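Local coordinates for B-type Cna protein (PDB 6FWY), which is of unknown function but, as an LPXTG-anchored surface protein of Enterococcus faecium with a slipknot-class thioester domain, may take part in adhesion, at residues A187-I201 and N211-K223. Numbering follows the deposited sequence.
Sequences AKLTFTSAKPAGMKI and NNTVKLNSSFTIK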
loop_
_atom_site.group_PDB
_atom_site.type_symbol
_atom_site.label_atom_id
_atom_site.label_comp_id
_atom_site.label_asym_id
_atom_site.label_seq_id
_atom_site.Cartn_x
_atom_site.Cartn_y
_atom_site.Cartn_z
ATOM N N ALA A 187 -2.777 -18.115 3.825
ATOM C CA ALA A 187 -3.614 -17.980 5.011
ATOM C C ALA A 187 -3.469 -19.179 5.943
ATOM O O ALA A 187 -3.209 -20.298 5.507
ATOM C CB ALA A 187 -5.073 -17.803 4.610
ATOM N N LYS A 188 -3.644 -18.891 7.226
ATOM C CA LYS A 188 -3.605 -19.869 8.303
ATOM C C LYS A 188 -5.019 -20.057 8.826
ATOM O O LYS A 188 -5.705 -19.082 9.143
ATOM C CB LYS A 188 -2.703 -19.363 9.438
ATOM C CG LYS A 188 -2.761 -20.181 10.728
ATOM C CD LYS A 188 -1.496 -20.099 11.559
ATOM C CE LYS A 188 -1.356 -21.348 12.405
ATOM N NZ LYS A 188 -0.968 -20.975 13.788
ATOM N N LEU A 189 -5.457 -21.311 8.927
ATOM C CA LEU A 189 -6.767 -21.613 9.497
ATOM C C LEU A 189 -6.700 -21.714 11.015
ATOM O O LEU A 189 -5.777 -22.321 11.546
ATOM C CB LEU A 189 -7.306 -22.916 8.892
ATOM C CG LEU A 189 -7.393 -22.958 7.364
ATOM C CD1 LEU A 189 -8.082 -24.233 6.933
ATOM C CD2 LEU A 189 -8.174 -21.746 6.814
ATOM N N THR A 190 -7.660 -21.099 11.699
ATOM C CA THR A 190 -7.833 -21.241 13.141
ATOM C C THR A 190 -9.227 -21.787 13.384
ATOM O O THR A 190 -10.221 -21.214 12.934
ATOM C CB THR A 190 -7.682 -19.895 13.885
ATOM O OG1 THR A 190 -6.330 -19.456 13.780
ATOM C CG2 THR A 190 -7.990 -20.022 15.378
ATOM N N PHE A 191 -9.298 -22.899 14.109
ATOM C CA PHE A 191 -10.578 -23.513 14.461
ATOM C C PHE A 191 -11.067 -22.947 15.778
ATOM O O PHE A 191 -10.340 -22.941 16.768
ATOM C CB PHE A 191 -10.459 -25.027 14.450
ATOM C CG PHE A 191 -10.262 -25.568 13.064
ATOM C CD1 PHE A 191 -11.336 -25.832 12.238
ATOM C CD2 PHE A 191 -8.985 -25.732 12.568
ATOM C CE1 PHE A 191 -11.145 -26.273 10.938
ATOM C CE2 PHE A 191 -8.765 -26.179 11.260
ATOM C CZ PHE A 191 -9.852 -26.440 10.440
ATOM N N THR A 192 -12.291 -22.434 15.759
ATOM C CA THR A 192 -12.873 -21.714 16.892
ATOM C C THR A 192 -13.836 -22.565 17.705
ATOM O O THR A 192 -14.376 -22.093 18.693
ATOM C CB THR A 192 -13.575 -20.439 16.403
ATOM O OG1 THR A 192 -14.464 -20.776 15.331
ATOM C CG2 THR A 192 -12.544 -19.442 15.887
ATOM N N SER A 193 -14.031 -23.817 17.293
ATOM C CA SER A 193 -14.733 -24.833 18.073
ATOM C C SER A 193 -13.902 -26.109 18.077
ATOM O O SER A 193 -12.833 -26.174 17.469
ATOM C CB SER A 193 -16.100 -25.124 17.464
ATOM O OG SER A 193 -15.985 -25.738 16.191
ATOM N N ALA A 194 -14.411 -27.119 18.778
ATOM C CA ALA A 194 -13.827 -28.451 18.807
ATOM C C ALA A 194 -13.704 -29.055 17.411
ATOM O O ALA A 194 -14.640 -28.997 16.625
ATOM C CB ALA A 194 -14.659 -29.358 19.707
ATOM N N LYS A 195 -12.540 -29.611 17.112
ATOM C CA LYS A 195 -12.319 -30.327 15.858
ATOM C C LYS A 195 -12.714 -31.790 16.058
ATOM O O LYS A 195 -12.217 -32.434 16.987
ATOM C CB LYS A 195 -10.856 -30.249 15.432
ATOM C CG LYS A 195 -10.468 -28.887 14.931
ATOM C CD LYS A 195 -8.999 -28.560 15.067
ATOM C CE LYS A 195 -8.235 -29.264 13.977
ATOM N NZ LYS A 195 -6.868 -28.684 13.914
ATOM N N PRO A 196 -13.581 -32.328 15.183
ATOM C CA PRO A 196 -13.863 -33.766 15.280
ATOM C C PRO A 196 -12.607 -34.606 15.031
ATOM O O PRO A 196 -11.728 -34.199 14.255
ATOM C CB PRO A 196 -14.911 -34.008 14.195
ATOM C CG PRO A 196 -14.846 -32.840 13.277
ATOM C CD PRO A 196 -14.293 -31.682 14.057
ATOM N N ALA A 197 -12.527 -35.750 15.705
ATOM C CA ALA A 197 -11.419 -36.691 15.513
ATOM C C ALA A 197 -11.338 -37.129 14.055
ATOM O O ALA A 197 -12.384 -37.302 13.385
ATOM C CB ALA A 197 -11.598 -37.902 16.414
ATOM N N GLY A 198 -10.105 -37.262 13.559
ATOM C CA GLY A 198 -9.886 -37.749 12.181
ATOM C C GLY A 198 -10.202 -36.724 11.096
ATOM O O GLY A 198 -10.278 -37.073 9.924
ATOM N N MET A 199 -10.386 -35.454 11.477
ATOM C CA MET A 199 -10.609 -34.387 10.503
ATOM C C MET A 199 -9.343 -34.184 9.669
ATOM O O MET A 199 -8.254 -34.184 10.198
ATOM C CB MET A 199 -10.995 -33.093 11.215
ATOM C CG MET A 199 -11.503 -31.974 10.305
ATOM S SD MET A 199 -11.371 -30.384 11.140
ATOM C CE MET A 199 -9.776 -29.886 10.492
ATOM N N LYS A 200 -9.509 -34.038 8.369
ATOM C CA LYS A 200 -8.399 -33.741 7.460
ATOM C C LYS A 200 -8.720 -32.537 6.578
ATOM O O LYS A 200 -9.872 -32.217 6.350
ATOM C CB LYS A 200 -8.095 -34.957 6.580
ATOM C CG LYS A 200 -7.517 -36.127 7.364
ATOM C CD LYS A 200 -7.236 -37.312 6.460
ATOM C CE LYS A 200 -7.026 -38.574 7.290
ATOM N NZ LYS A 200 -5.795 -38.458 8.143
ATOM N N ILE A 201 -7.659 -31.904 6.091
ATOM C CA ILE A 201 -7.733 -30.771 5.166
ATOM C C ILE A 201 -6.927 -31.112 3.905
ATOM O O ILE A 201 -5.820 -31.646 4.000
ATOM C CB ILE A 201 -7.184 -29.472 5.792
ATOM C CG1 ILE A 201 -7.674 -29.321 7.249
ATOM C CG2 ILE A 201 -7.570 -28.284 4.922
ATOM C CD1 ILE A 201 -7.258 -28.062 7.962
ATOM N N ASN A 211 -0.229 -28.484 8.050
ATOM C CA ASN A 211 0.301 -27.327 8.754
ATOM C C ASN A 211 -0.740 -26.177 8.832
ATOM O O ASN A 211 -0.385 -25.043 9.067
ATOM C CB ASN A 211 1.620 -26.890 8.100
ATOM C CG ASN A 211 1.445 -26.341 6.670
ATOM O OD1 ASN A 211 0.346 -26.303 6.111
ATOM N ND2 ASN A 211 2.550 -25.935 6.076
ATOM N N ASN A 212 -2.014 -26.514 8.633
ATOM C CA ASN A 212 -3.164 -25.575 8.636
ATOM C C ASN A 212 -3.037 -24.367 7.701
ATOM O O ASN A 212 -3.690 -23.349 7.922
ATOM C CB ASN A 212 -3.508 -25.112 10.073
ATOM C CG ASN A 212 -4.227 -26.185 10.881
ATOM O OD1 ASN A 212 -3.683 -26.675 11.864
ATOM N ND2 ASN A 212 -5.417 -26.605 10.438
ATOM N N THR A 213 -2.251 -24.490 6.630
ATOM C CA THR A 213 -1.973 -23.368 5.731
ATOM C C THR A 213 -2.594 -23.621 4.357
ATOM O O THR A 213 -2.504 -24.716 3.840
ATOM C CB THR A 213 -0.457 -23.114 5.639
ATOM O OG1 THR A 213 0.069 -22.976 6.962
ATOM C CG2 THR A 213 -0.141 -21.828 4.852
ATOM N N VAL A 214 -3.247 -22.606 3.797
ATOM C CA VAL A 214 -3.915 -22.692 2.491
ATOM C C VAL A 214 -3.410 -21.590 1.575
ATOM O O VAL A 214 -2.870 -20.571 2.034
ATOM C CB VAL A 214 -5.459 -22.623 2.590
ATOM C CG1 VAL A 214 -6.001 -23.752 3.443
ATOM C CG2 VAL A 214 -5.943 -21.295 3.171
ATOM N N LYS A 215 -3.590 -21.796 0.279
ATOM C CA LYS A 215 -3.217 -20.802 -0.707
ATOM C C LYS A 215 -4.350 -19.807 -0.899
ATOM O O LYS A 215 -5.491 -20.124 -0.634
ATOM C CB LYS A 215 -2.851 -21.488 -2.020
ATOM C CG LYS A 215 -1.497 -22.166 -1.941
ATOM C CD LYS A 215 -1.387 -23.324 -2.922
ATOM C CE LYS A 215 0.061 -23.713 -3.179
ATOM N NZ LYS A 215 0.677 -22.868 -4.258
ATOM N N LEU A 216 -3.984 -18.609 -1.346
ATOM C CA LEU A 216 -4.935 -17.553 -1.736
ATOM C C LEU A 216 -5.262 -17.678 -3.217
ATOM O O LEU A 216 -4.404 -18.058 -4.010
ATOM C CB LEU A 216 -4.333 -16.174 -1.485
ATOM C CG LEU A 216 -3.843 -15.896 -0.076
ATOM C CD1 LEU A 216 -3.367 -14.445 0.046
ATOM C CD2 LEU A 216 -4.931 -16.175 0.940
ATOM N N ASN A 217 -6.487 -17.312 -3.583
ATOM C CA ASN A 217 -6.989 -17.461 -4.957
ATOM C C ASN A 217 -6.894 -18.923 -5.410
ATOM O O ASN A 217 -6.357 -19.254 -6.472
ATOM C CB ASN A 217 -6.288 -16.482 -5.902
ATOM C CG ASN A 217 -6.448 -15.034 -5.443
ATOM O OD1 ASN A 217 -7.551 -14.608 -5.151
ATOM N ND2 ASN A 217 -5.356 -14.302 -5.331
ATOM N N SER A 218 -7.428 -19.788 -4.559
ATOM C CA SER A 218 -7.354 -21.231 -4.723
ATOM C C SER A 218 -8.562 -21.859 -4.030
ATOM O O SER A 218 -9.581 -21.202 -3.837
ATOM C CB SER A 218 -6.034 -21.740 -4.117
ATOM O OG SER A 218 -5.820 -23.108 -4.426
ATOM N N SER A 219 -8.469 -23.131 -3.674
ATOM C CA SER A 219 -9.482 -23.749 -2.841
ATOM C C SER A 219 -8.881 -24.794 -1.932
ATOM O O SER A 219 -7.746 -25.201 -2.112
ATOM C CB SER A 219 -10.605 -24.336 -3.693
ATOM O OG SER A 219 -10.107 -25.108 -4.748
ATOM N N PHE A 220 -9.641 -25.177 -0.921
ATOM C CA PHE A 220 -9.296 -26.293 -0.066
ATOM C C PHE A 220 -10.559 -27.010 0.359
ATOM O O PHE A 220 -11.650 -26.495 0.211
ATOM C CB PHE A 220 -8.470 -25.851 1.157
ATOM C CG PHE A 220 -9.188 -24.936 2.078
ATOM C CD1 PHE A 220 -9.986 -25.440 3.098
ATOM C CD2 PHE A 220 -9.074 -23.571 1.936
ATOM C CE1 PHE A 220 -10.698 -24.589 3.925
ATOM C CE2 PHE A 220 -9.732 -22.704 2.787
ATOM C CZ PHE A 220 -10.567 -23.218 3.777
ATOM N N THR A 221 -10.383 -28.207 0.904
ATOM C CA THR A 221 -11.484 -29.057 1.339
ATOM C C THR A 221 -11.214 -29.554 2.758
ATOM O O THR A 221 -10.119 -30.008 3.054
ATOM C CB THR A 221 -11.707 -30.196 0.335
ATOM O OG1 THR A 221 -12.122 -29.639 -0.913
ATOM C CG2 THR A 221 -12.783 -31.160 0.805
ATOM N N ILE A 222 -12.211 -29.417 3.627
ATOM C CA ILE A 222 -12.210 -29.998 4.959
ATOM C C ILE A 222 -13.007 -31.300 4.885
ATOM O O ILE A 222 -14.075 -31.339 4.274
ATOM C CB ILE A 222 -12.824 -29.038 6.013
ATOM C CG1 ILE A 222 -11.948 -27.796 6.139
ATOM C CG2 ILE A 222 -12.947 -29.720 7.378
ATOM C CD1 ILE A 222 -12.494 -26.711 7.026
ATOM N N LYS A 223 -12.479 -32.351 5.510
ATOM C CA LYS A 223 -13.112 -33.668 5.510
ATOM C C LYS A 223 -13.359 -34.151 6.927
ATOM O O LYS A 223 -12.444 -34.180 7.737
ATOM C CB LYS A 223 -12.247 -34.663 4.748
ATOM C CG LYS A 223 -11.994 -34.234 3.313
ATOM C CD LYS A 223 -11.670 -35.392 2.411
ATOM C CE LYS A 223 -11.435 -34.909 0.994
ATOM N NZ LYS A 223 -11.279 -35.995 0.009
#
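Leu189 lays its CD1 methyl over one face of the Phe220 ring, 4.0 Å from CE1, the two side chains arriving from opposite directions. With CG anti to the carbonyl carbon (chi1 -55°), the leucine also brings CD1 against CG1 of Val214, which it crosses at about a right angle; its second methyl, CD2, comes nearest CZ of Phe220, and two apolar branches suit this buried position. Ile201 runs beside Phe220, pointing the same way. Asn212 sends its amide among apolar neighbours: ND2 lies in the plane of the Phe191 ring at its edge, not over a face, 3.5 Å from CE2 and 3.4 Å from CD1 of Ile201, with amide and ring planes 61° apart. The Phe191 edge also meets Ile222 CD1, while unbranched Met199, its CG anti to the backbone N (chi1 -169°), runs CG and SD alongside Ile222 CG2.

Two antiparallel pairings frame these side chains. Ala187 N donates to Val214 O at 3.0 Å, and Val214 N to Ala187 O at 2.9 Å; Leu189 N reaches Asn212 O in a nearly straight bond. Asn212 has positive phi, a conformation asparagine tolerates well; just before it, Asn211 OD1 accepts from Thr213 N in an Asx turn. Lys200 and Lys223 form the second hydrogen-bonded pair, each backbone N donating to the other's O. Their ends lead away from the opposite segment, Lys223 to a cation-pi contact with Tyr202, Lys200 to a long, weak ion pair with Glu208.

The segments thus join two sheets packed face to face as a beta sandwich, with Leu189, Phe220, Ile201 and Ile222 between them. Strand 185-191 pairs with 213-215 and 231-250 in one, and strand 200-203 lies between 218-225 and 208-209 in the other; Ile161 of strand 159-169 touches both Leu189 and Phe220, and Phe235 of strand 231-250 touches Ile222.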